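Local structure of nickel-dependent hydrogenase large subunit (Allochromatium vinosum, 3MYR) at residues 54-59 with 211-217; 67-72 with 489-493; 74-80 with 477-483. The protein forms the catalytic large subunit of a membrane-bound [NiFe] hydrogenase, oxidising molecular hydrogen at a nickel-iron centre, and probably recycles the H2 released by nitrogenase. One frame throughout, in Å; residues are numbered along the deposited sequence.

Interaction 1. Residues 54-59 with 211-217; sequences WAFVQR and KNPHPNF. With SF4 (iron/sulfur cluster), chain I.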
loop_
_atom_site.group_PDB
_atom_site.type_symbol
_atom_site.label_atom_id
_atom_site.label_comp_id
_atom_site.label_asym_id
_atom_site.label_seq_id
_atom_site.Cartn_x
_atom_site.Cartn_y
_atom_site.Cartn_z
ATOM N N TRP B 54 -16.245 1.615 -1.910
ATOM C CA TRP B 54 -14.970 2.215 -1.614
ATOM C C TRP B 54 -14.349 1.556 -0.407
ATOM O O TRP B 54 -13.120 1.423 -0.367
ATOM C CB TRP B 54 -14.993 3.728 -1.435
ATOM C CG TRP B 54 -15.710 4.103 -0.165
ATOM C CD1 TRP B 54 -17.051 4.427 -0.043
ATOM C CD2 TRP B 54 -15.171 4.171 1.158
ATOM N NE1 TRP B 54 -17.361 4.668 1.257
ATOM C CE2 TRP B 54 -16.248 4.524 2.026
ATOM C CE3 TRP B 54 -13.898 3.897 1.720
ATOM C CZ2 TRP B 54 -16.093 4.656 3.437
ATOM C CZ3 TRP B 54 -13.743 4.029 3.148
ATOM C CH2 TRP B 54 -14.832 4.383 3.971
ATOM N N ALA B 55 -15.162 1.215 0.597
ATOM C CA ALA B 55 -14.635 0.633 1.850
ATOM C C ALA B 55 -14.095 -0.774 1.650
ATOM O O ALA B 55 -13.073 -1.121 2.235
ATOM C CB ALA B 55 -15.732 0.598 2.931
ATOM N N PHE B 56 -14.753 -1.570 0.781
ATOM C CA PHE B 56 -14.192 -2.876 0.352
ATOM C C PHE B 56 -12.918 -2.722 -0.469
ATOM O O PHE B 56 -11.903 -3.376 -0.185
ATOM C CB PHE B 56 -15.213 -3.676 -0.501
ATOM C CG PHE B 56 -16.402 -4.178 0.267
ATOM C CD1 PHE B 56 -17.437 -3.291 0.666
ATOM C CD2 PHE B 56 -16.504 -5.554 0.594
ATOM C CE1 PHE B 56 -18.522 -3.733 1.408
ATOM C CE2 PHE B 56 -17.628 -6.052 1.341
ATOM C CZ PHE B 56 -18.660 -5.137 1.750
ATOM N N VAL B 57 -12.938 -1.913 -1.532
ATOM C CA VAL B 57 -11.761 -1.923 -2.409
ATOM C C VAL B 57 -10.581 -1.113 -1.831
ATOM O O VAL B 57 -9.429 -1.343 -2.176
ATOM C CB VAL B 57 -12.062 -1.457 -3.829
ATOM C CG1 VAL B 57 -13.065 -2.415 -4.441
ATOM C CG2 VAL B 57 -12.682 -0.020 -3.824
ATOM N N GLN B 58 -10.838 -0.229 -0.887
ATOM C CA GLN B 58 -9.701 0.322 -0.209
ATOM C C GLN B 58 -8.813 -0.774 0.398
ATOM O O GLN B 58 -7.567 -0.650 0.405
ATOM C CB GLN B 58 -10.108 1.332 0.859
ATOM C CG GLN B 58 -8.830 2.061 1.376
ATOM C CD GLN B 58 -9.105 3.252 2.290
ATOM O OE1 GLN B 58 -10.084 3.284 3.078
ATOM N NE2 GLN B 58 -8.212 4.207 2.230
ATOM N N ARG B 59 -9.450 -1.824 0.916
ATOM C CA ARG B 59 -8.754 -2.968 1.517
ATOM C C ARG B 59 -8.130 -3.904 0.479
ATOM O O ARG B 59 -7.526 -4.906 0.843
ATOM C CB ARG B 59 -9.682 -3.748 2.483
ATOM C CG ARG B 59 -9.669 -3.144 3.913
ATOM C CD ARG B 59 -10.234 -1.674 3.968
ATOM N NE ARG B 59 -10.545 -1.312 5.352
ATOM C CZ ARG B 59 -11.225 -0.228 5.707
ATOM N NH1 ARG B 59 -11.856 0.485 4.764
ATOM N NH2 ARG B 59 -11.305 0.132 7.008
ATOM N N LYS B 211 -8.390 8.268 10.117
ATOM C CA LYS B 211 -7.403 7.261 10.490
ATOM C C LYS B 211 -6.475 7.015 9.363
ATOM O O LYS B 211 -6.826 7.241 8.221
ATOM C CB LYS B 211 -8.075 5.932 10.881
ATOM C CG LYS B 211 -9.016 5.453 9.827
ATOM C CD LYS B 211 -9.807 4.257 10.293
ATOM C CE LYS B 211 -8.960 2.997 10.043
ATOM N NZ LYS B 211 -9.727 1.847 9.645
ATOM N N ASN B 212 -5.305 6.466 9.677
ATOM C CA ASN B 212 -4.397 5.981 8.633
ATOM C C ASN B 212 -3.617 4.841 9.266
ATOM O O ASN B 212 -3.054 5.051 10.317
ATOM C CB ASN B 212 -3.387 7.115 8.197
ATOM C CG ASN B 212 -2.334 6.600 7.157
ATOM O OD1 ASN B 212 -2.330 6.980 5.949
ATOM N ND2 ASN B 212 -1.488 5.720 7.601
ATOM N N PRO B 213 -3.566 3.669 8.628
ATOM C CA PRO B 213 -4.125 3.410 7.278
ATOM C C PRO B 213 -5.679 3.400 7.166
ATOM O O PRO B 213 -6.406 3.298 8.174
ATOM C CB PRO B 213 -3.567 2.003 6.921
ATOM C CG PRO B 213 -2.275 1.833 7.871
ATOM C CD PRO B 213 -2.812 2.493 9.131
ATOM N N HIS B 214 -6.134 3.415 5.911
ATOM C CA HIS B 214 -7.492 3.260 5.545
ATOM C C HIS B 214 -8.434 4.397 5.969
ATOM O O HIS B 214 -9.457 4.160 6.617
ATOM C CB HIS B 214 -7.955 1.821 5.928
ATOM C CG HIS B 214 -7.335 0.768 5.054
ATOM N ND1 HIS B 214 -7.204 -0.556 5.412
ATOM C CD2 HIS B 214 -6.735 0.888 3.847
ATOM C CE1 HIS B 214 -6.583 -1.215 4.453
ATOM N NE2 HIS B 214 -6.318 -0.361 3.474
ATOM N N PRO B 215 -8.147 5.632 5.539
ATOM C CA PRO B 215 -9.101 6.690 5.876
ATOM C C PRO B 215 -10.490 6.481 5.226
ATOM O O PRO B 215 -10.657 5.660 4.275
ATOM C CB PRO B 215 -8.420 7.972 5.336
ATOM C CG PRO B 215 -7.565 7.447 4.191
ATOM C CD PRO B 215 -6.996 6.130 4.770
ATOM N N ASN B 216 -11.470 7.271 5.678
ATOM C CA ASN B 216 -12.853 7.179 5.118
ATOM C C ASN B 216 -13.116 8.121 3.947
ATOM O O ASN B 216 -12.548 9.223 3.885
ATOM C CB ASN B 216 -13.882 7.406 6.263
ATOM C CG ASN B 216 -13.713 6.338 7.367
ATOM O OD1 ASN B 216 -13.257 6.641 8.470
ATOM N ND2 ASN B 216 -13.915 5.088 7.004
ATOM N N PHE B 217 -14.034 7.705 3.078
ATOM C CA PHE B 217 -14.405 8.485 1.901
ATOM C C PHE B 217 -15.907 8.458 1.794
ATOM O O PHE B 217 -16.532 7.706 2.478
ATOM C CB PHE B 217 -13.791 7.900 0.621
ATOM C CG PHE B 217 -12.319 7.964 0.622
ATOM C CD1 PHE B 217 -11.674 9.120 0.204
ATOM C CD2 PHE B 217 -11.579 6.930 1.231
ATOM C CE1 PHE B 217 -10.289 9.238 0.387
ATOM C CE2 PHE B 217 -10.208 6.982 1.344
ATOM C CZ PHE B 217 -9.540 8.140 0.933
HETATM FE FE1 SF4 I . -7.930 -4.851 7.084
HETATM FE FE2 SF4 I . -5.520 -5.749 8.169
HETATM FE FE3 SF4 I . -7.242 -7.512 6.789
HETATM FE FE4 SF4 I . -5.709 -5.240 5.596
HETATM S S1 SF4 I . -4.907 -7.342 6.517
HETATM S S2 SF4 I . -7.755 -6.052 5.154
HETATM S S3 SF4 I . -6.055 -3.679 7.221
HETATM S S4 SF4 I . -7.706 -6.409 8.703
HETATM O O HOH W 1 -12.114 1.536 9.269
HETATM O O HOH W 2 -12.007 3.027 6.258
#

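Interaction 2. Residues 67-72 with 489-493; sequences VHGIAS and ALGHW. With NFV (Ni-Fe oxidized active center), chain N.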
loop_
_atom_site.group_PDB
_atom_site.type_symbol
_atom_site.label_atom_id
_atom_site.label_comp_id
_atom_site.label_asym_id
_atom_site.label_seq_id
_atom_site.Cartn_x
_atom_site.Cartn_y
_atom_site.Cartn_z
ATOM N N VAL B 67 -5.937 5.099 -2.209
ATOM C CA VAL B 67 -6.099 5.287 -3.672
ATOM C C VAL B 67 -7.263 4.486 -4.268
ATOM O O VAL B 67 -7.920 4.990 -5.178
ATOM C CB VAL B 67 -4.802 4.942 -4.509
ATOM C CG1 VAL B 67 -3.604 5.770 -3.945
ATOM C CG2 VAL B 67 -4.549 3.428 -4.450
ATOM N N HIS B 68 -7.570 3.299 -3.722
ATOM C CA HIS B 68 -8.753 2.606 -4.205
ATOM C C HIS B 68 -10.048 3.225 -3.665
ATOM O O HIS B 68 -11.065 3.028 -4.281
ATOM C CB HIS B 68 -8.687 1.106 -3.862
ATOM C CG HIS B 68 -7.571 0.392 -4.589
ATOM N ND1 HIS B 68 -7.649 0.050 -5.910
ATOM C CD2 HIS B 68 -6.356 -0.043 -4.168
ATOM C CE1 HIS B 68 -6.511 -0.520 -6.299
ATOM N NE2 HIS B 68 -5.712 -0.598 -5.254
ATOM N N GLY B 69 -10.037 3.814 -2.449
ATOM C CA GLY B 69 -11.176 4.563 -1.982
ATOM C C GLY B 69 -11.465 5.681 -2.980
ATOM O O GLY B 69 -12.593 5.890 -3.369
ATOM N N ILE B 70 -10.460 6.455 -3.345
ATOM C CA ILE B 70 -10.650 7.533 -4.287
ATOM C C ILE B 70 -11.155 7.044 -5.670
ATOM O O ILE B 70 -12.110 7.597 -6.214
ATOM C CB ILE B 70 -9.333 8.392 -4.391
ATOM C CG1 ILE B 70 -9.369 9.347 -3.182
ATOM C CG2 ILE B 70 -9.357 9.236 -5.717
ATOM C CD1 ILE B 70 -8.174 9.969 -2.984
ATOM N N ALA B 71 -10.519 6.016 -6.235
ATOM C CA ALA B 71 -10.936 5.511 -7.547
ATOM C C ALA B 71 -12.394 4.998 -7.480
ATOM O O ALA B 71 -13.183 5.213 -8.409
ATOM C CB ALA B 71 -10.005 4.368 -7.978
ATOM N N SER B 72 -12.744 4.355 -6.354
ATOM C CA SER B 72 -14.077 3.827 -6.169
ATOM C C SER B 72 -15.146 4.899 -6.121
ATOM O O SER B 72 -16.143 4.811 -6.839
ATOM C CB SER B 72 -14.177 2.948 -4.909
ATOM O OG SER B 72 -15.449 2.352 -4.863
ATOM N N ALA B 489 -1.265 4.289 -13.152
ATOM C CA ALA B 489 -2.636 4.528 -13.547
ATOM C C ALA B 489 -3.557 3.457 -12.980
ATOM O O ALA B 489 -3.332 2.292 -13.267
ATOM C CB ALA B 489 -2.731 4.465 -15.096
ATOM N N LEU B 490 -4.660 3.863 -12.348
ATOM C CA LEU B 490 -5.537 2.965 -11.623
ATOM C C LEU B 490 -6.905 3.305 -12.149
ATOM O O LEU B 490 -7.229 4.496 -12.263
ATOM C CB LEU B 490 -5.529 3.281 -10.088
ATOM C CG LEU B 490 -6.686 2.717 -9.231
ATOM C CD1 LEU B 490 -6.597 1.193 -9.174
ATOM C CD2 LEU B 490 -6.576 3.210 -7.738
ATOM N N GLY B 491 -7.714 2.288 -12.459
ATOM C CA GLY B 491 -9.095 2.526 -12.869
ATOM C C GLY B 491 -10.005 1.479 -12.206
ATOM O O GLY B 491 -9.585 0.293 -12.076
ATOM N N HIS B 492 -11.235 1.887 -11.829
ATOM C CA HIS B 492 -12.250 0.990 -11.359
ATOM C C HIS B 492 -13.396 1.173 -12.333
ATOM O O HIS B 492 -13.903 2.290 -12.471
ATOM C CB HIS B 492 -12.736 1.367 -9.972
ATOM C CG HIS B 492 -11.744 1.073 -8.881
ATOM N ND1 HIS B 492 -12.091 1.064 -7.556
ATOM C CD2 HIS B 492 -10.431 0.732 -8.927
ATOM C CE1 HIS B 492 -11.032 0.761 -6.822
ATOM N NE2 HIS B 492 -10.023 0.510 -7.637
ATOM N N TRP B 493 -13.816 0.088 -12.996
ATOM C CA TRP B 493 -14.974 0.205 -13.892
ATOM C C TRP B 493 -16.173 -0.425 -13.180
ATOM O O TRP B 493 -16.090 -1.585 -12.753
ATOM C CB TRP B 493 -14.682 -0.559 -15.175
ATOM C CG TRP B 493 -13.799 0.180 -16.129
ATOM C CD1 TRP B 493 -14.209 0.799 -17.292
ATOM C CD2 TRP B 493 -12.361 0.278 -16.102
ATOM N NE1 TRP B 493 -13.121 1.301 -17.954
ATOM C CE2 TRP B 493 -11.982 1.020 -17.240
ATOM C CE3 TRP B 493 -11.359 -0.083 -15.150
ATOM C CZ2 TRP B 493 -10.644 1.329 -17.523
ATOM C CZ3 TRP B 493 -10.035 0.197 -15.429
ATOM C CH2 TRP B 493 -9.676 0.914 -16.608
HETATM FE FE NFV N . -1.459 0.289 -5.369
HETATM NI NI NFV N . -0.769 -1.403 -2.973
HETATM C C1 NFV N . -2.639 0.834 -6.258
HETATM O O1 NFV N . -3.522 1.308 -6.987
HETATM C C2 NFV N . -0.531 1.927 -5.669
HETATM N N2 NFV N . 0.022 2.957 -5.857
HETATM C C3 NFV N . -0.617 -0.551 -6.830
HETATM N N3 NFV N . -0.111 -1.094 -7.736
HETATM O O4 NFV N . 0.070 -0.292 -4.241
#

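Interaction 3. Residues 74-80 with 477-483; sequences RAVEDAL and AQGVGIM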
loop_
_atom_site.group_PDB
_atom_site.type_symbol
_atom_site.label_atom_id
_atom_site.label_comp_id
_atom_site.label_asym_id
_atom_site.label_seq_id
_atom_site.Cartn_x
_atom_site.Cartn_y
_atom_site.Cartn_z
ATOM N N ARG B 74 -14.937 7.915 -7.154
ATOM C CA ARG B 74 -14.923 8.559 -8.497
ATOM C C ARG B 74 -15.673 7.705 -9.552
ATOM O O ARG B 74 -16.290 8.265 -10.469
ATOM C CB ARG B 74 -13.503 8.762 -9.015
ATOM C CG ARG B 74 -12.795 9.967 -8.400
ATOM C CD ARG B 74 -11.357 10.102 -8.899
ATOM N NE ARG B 74 -10.677 11.273 -8.308
ATOM C CZ ARG B 74 -9.398 11.580 -8.516
ATOM N NH1 ARG B 74 -8.658 10.798 -9.276
ATOM N NH2 ARG B 74 -8.836 12.646 -7.923
ATOM N N ALA B 75 -15.614 6.364 -9.414
ATOM C CA ALA B 75 -16.293 5.484 -10.380
ATOM C C ALA B 75 -17.780 5.665 -10.225
ATOM O O ALA B 75 -18.520 5.779 -11.241
ATOM C CB ALA B 75 -15.912 3.954 -10.125
ATOM N N VAL B 76 -18.234 5.654 -8.966
ATOM C CA VAL B 76 -19.644 5.912 -8.668
ATOM C C VAL B 76 -20.130 7.328 -9.101
ATOM O O VAL B 76 -21.187 7.460 -9.747
ATOM C CB VAL B 76 -20.047 5.622 -7.206
ATOM C CG1 VAL B 76 -21.601 5.784 -7.077
ATOM C CG2 VAL B 76 -19.622 4.151 -6.802
ATOM N N GLU B 77 -19.329 8.349 -8.786
ATOM C CA GLU B 77 -19.599 9.697 -9.220
ATOM C C GLU B 77 -19.632 9.773 -10.769
ATOM O O GLU B 77 -20.510 10.429 -11.333
ATOM C CB GLU B 77 -18.522 10.622 -8.653
ATOM C CG GLU B 77 -18.708 10.849 -7.103
ATOM C CD GLU B 77 -17.415 11.130 -6.351
ATOM O OE1 GLU B 77 -16.355 11.417 -7.010
ATOM O OE2 GLU B 77 -17.499 11.113 -5.086
ATOM N N ASP B 78 -18.757 9.028 -11.444
ATOM C CA ASP B 78 -18.775 9.015 -12.912
ATOM C C ASP B 78 -20.069 8.365 -13.408
ATOM O O ASP B 78 -20.705 8.902 -14.323
ATOM C CB ASP B 78 -17.530 8.283 -13.480
ATOM C CG ASP B 78 -17.415 8.419 -14.988
ATOM O OD1 ASP B 78 -17.211 9.555 -15.425
ATOM O OD2 ASP B 78 -17.565 7.431 -15.767
ATOM N N ALA B 79 -20.444 7.215 -12.840
ATOM C CA ALA B 79 -21.622 6.480 -13.306
ATOM C C ALA B 79 -22.902 7.310 -13.181
ATOM O O ALA B 79 -23.822 7.240 -14.049
ATOM C CB ALA B 79 -21.761 5.167 -12.496
ATOM N N LEU B 80 -22.937 8.116 -12.129
ATOM C CA LEU B 80 -24.146 8.776 -11.642
ATOM C C LEU B 80 -24.135 10.255 -11.996
ATOM O O LEU B 80 -25.172 10.957 -11.845
ATOM C CB LEU B 80 -24.173 8.651 -10.145
ATOM C CG LEU B 80 -24.966 7.479 -9.584
ATOM C CD1 LEU B 80 -25.588 6.390 -10.517
ATOM C CD2 LEU B 80 -24.737 7.078 -8.167
ATOM N N ALA B 477 -26.686 2.140 -14.857
ATOM C CA ALA B 477 -25.644 3.148 -15.033
ATOM C C ALA B 477 -24.289 2.442 -15.031
ATOM O O ALA B 477 -24.156 1.341 -14.484
ATOM C CB ALA B 477 -25.731 4.241 -13.913
ATOM N N GLN B 478 -23.297 3.057 -15.656
ATOM C CA GLN B 478 -21.937 2.556 -15.584
ATOM C C GLN B 478 -20.972 3.689 -15.696
ATOM O O GLN B 478 -21.325 4.741 -16.234
ATOM C CB GLN B 478 -21.662 1.551 -16.688
ATOM C CG GLN B 478 -21.775 2.041 -18.130
ATOM C CD GLN B 478 -21.731 0.839 -19.053
ATOM O OE1 GLN B 478 -22.538 -0.069 -18.923
ATOM N NE2 GLN B 478 -20.756 0.791 -19.916
ATOM N N GLY B 479 -19.821 3.537 -15.056
ATOM C CA GLY B 479 -18.835 4.619 -14.978
ATOM C C GLY B 479 -17.431 4.113 -14.670
ATOM O O GLY B 479 -17.227 2.933 -14.296
ATOM N N VAL B 480 -16.430 4.957 -14.860
ATOM C CA VAL B 480 -15.054 4.555 -14.521
ATOM C C VAL B 480 -14.447 5.608 -13.628
ATOM O O VAL B 480 -14.655 6.824 -13.838
ATOM C CB VAL B 480 -14.239 4.318 -15.808
ATOM C CG1 VAL B 480 -14.367 5.519 -16.763
ATOM C CG2 VAL B 480 -12.786 3.971 -15.504
ATOM N N GLY B 481 -13.803 5.152 -12.562
ATOM C CA GLY B 481 -13.078 6.041 -11.635
ATOM C C GLY B 481 -11.603 5.896 -11.929
ATOM O O GLY B 481 -11.085 4.779 -11.932
ATOM N N ILE B 482 -10.968 6.989 -12.323
ATOM C CA ILE B 482 -9.544 6.936 -12.643
ATOM C C ILE B 482 -8.744 7.672 -11.593
ATOM O O ILE B 482 -9.252 8.530 -10.840
ATOM C CB ILE B 482 -9.193 7.483 -14.081
ATOM C CG1 ILE B 482 -9.649 8.908 -14.259
ATOM C CG2 ILE B 482 -9.879 6.707 -15.122
ATOM C CD1 ILE B 482 -8.588 10.032 -13.744
ATOM N N MET B 483 -7.480 7.311 -11.495
ATOM C CA MET B 483 -6.614 7.975 -10.533
ATOM C C MET B 483 -5.174 7.678 -10.965
ATOM O O MET B 483 -4.936 6.667 -11.636
ATOM C CB MET B 483 -6.877 7.417 -9.156
ATOM C CG MET B 483 -5.610 7.384 -8.354
ATOM S SD MET B 483 -6.091 7.548 -6.707
ATOM C CE MET B 483 -4.888 8.715 -6.086
HETATM O O HOH W 3 -24.170 5.673 -16.641
#

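Interaction 1. Residues 54-59 with 211-217
W54, in the first turn of helix 53-58, and R59, just past its end, grip F217 and H214 of an irregular loop on the side facing the small subunit; R59 also begins the RxCGxCxxxH signature of [NiFe] hydrogenase large subunits. Aromatic packing holds one end. With CG of W54 between the backbone N and the carbonyl carbon (chi1 70°), the indole is held between A55 CB on one face and F217 on the other. The F217 ring turns its edge to the indole face, planes 75° apart, and F217 CB sits over the six-membered ring, 4.3 Å from its centroid, as a CH-pi contact. W54 NE1 bonds Y262 OH of the small subunit; with an alanine here, F217 would probably be left without a face to rest on and that hydroxyl without its mate. At the other end the packing is aliphatic on aromatic: R59 CD lies over the H214 ring, 3.8 Å from its centroid. Polar contacts then fix the guanidinium. R59 NH1 donates to A55 O on a lone pair (3.2 Å) and to a water that itself donates to H214 O. R59 NH2 lies 3.5 Å from K211 NZ, and both bond C147 O of the small subunit, a shared acceptor likely to ease the repulsion. The H214 ring meets the iron-sulfur cluster edge-on, CE1 3.7 Å from S3.

Interaction 2. Residues 67-72 with 489-493
H492 reaches from its strand onto helix 67-80, where A71 and H68 receive it. Its CG lies anti to the carbonyl carbon (chi1 -72°), which carries the imidazole from CB across the helix surface. Beyond CB the ring lies flat on the methyl of A71: A71 CB stands almost exactly over its centre, 3.7 Å from the centroid, a CH-pi contact shared about evenly by all five ring atoms. On one side of the ring ND1 passes S72 and bonds the hydroxyl of Y504, which S72 OG also engages. CE1 lies 3.4 Å from H68 O. At the tip, NE2 meets H68 ND1 at 3.0 Å in a hydrogen bond that is practically straight (179°), the two rings rim to rim with planes 19° apart. H68 closes the RxCGxCxxxH signature, and the strand 488-497 that offers H492 is the central one of a three-stranded antiparallel sheet, so the bond ties sheet to active site. L490, two residues earlier on the strand, points to the same helix. Its CD1 presses on H68 CE1 at 3.3 Å, while CD2 settles between V67 and A71, 3.6 Å from A71 CB. V67, H68 and L490 all line the nickel-iron pocket: V67 CG2 comes within 3.5 Å, and H68 NE2 within 3.4 Å, of O1, the outer atom of a diatomic ligand on the iron.

Interaction 3. Residues 74-80 with 477-483
A glycine-alanine interface joins the last turns of helix 67-80 to strand 476-485, an outer strand of the three-stranded antiparallel sheet: A75 rests on G481 and A79 on G479. The CA atoms of A75 and G481 are 3.5 Å apart, those of A79 and G479 3.7 Å, and the axes of the two short segments approach to 5.5 Å at 141°. Neither glycine has a side chain to hold the helix off, and a CB on either would strike the helix backbone. Contact is therefore largely backbone on backbone; A79 CA even directs its hydrogen at Q478 O, 3.4 Å away.

Polar groups of the helix serve the edge of the strand that does not face strand 488-497. R74 runs extended from CG to NE along the strand, and its NH1 donates to I482 O at 2.8 Å, on a lone pair and almost in the guanidinium plane. NH2 of the same group forms a salt bridge with D286, so two partners fix its rotation. D78, with CG anti to its backbone N (chi1 -172°), reaches its carboxylate to the strand: V480 N donates to OD2 at 2.9 Å, meeting it on the anti side and 33° out of the carboxylate plane. Nearer the helix end a water links A79 O with Q478 N, donating to the first. A477 CB closes the apolar end, 4.0 Å from L80 CD1.

On its other edge the strand pairs with 488-497; A75 touches H492 and I494 there, and A79 touches I496. Helix 86-112 packs on R74 and M483, and strand 281-288 touches I482 and M483.

In the fold
Along the chain the order is 54-59, 67-72, 74-80, 211-217, 477-483, 489-493. Helix 67-80 serves both interaction 2 and interaction 3, whose centres are 9 Å apart; their strands are neighbours in the antiparallel sheet, joined by probable hydrogen bonds between H492 O and G481 N and between L490 N and M483 O. Interaction 1, centred 12 Å from interaction 2, uses the preceding helix, 53-58, whose V57 packs on both H68 and H492. Interactions 1 and 3 do not touch. The three contacts thus run from the small-subunit interface and its iron-sulfur cluster, past the nickel-iron pocket, to the outer strand of the sheet, bringing early, middle and late parts of the sequence together beside the active site.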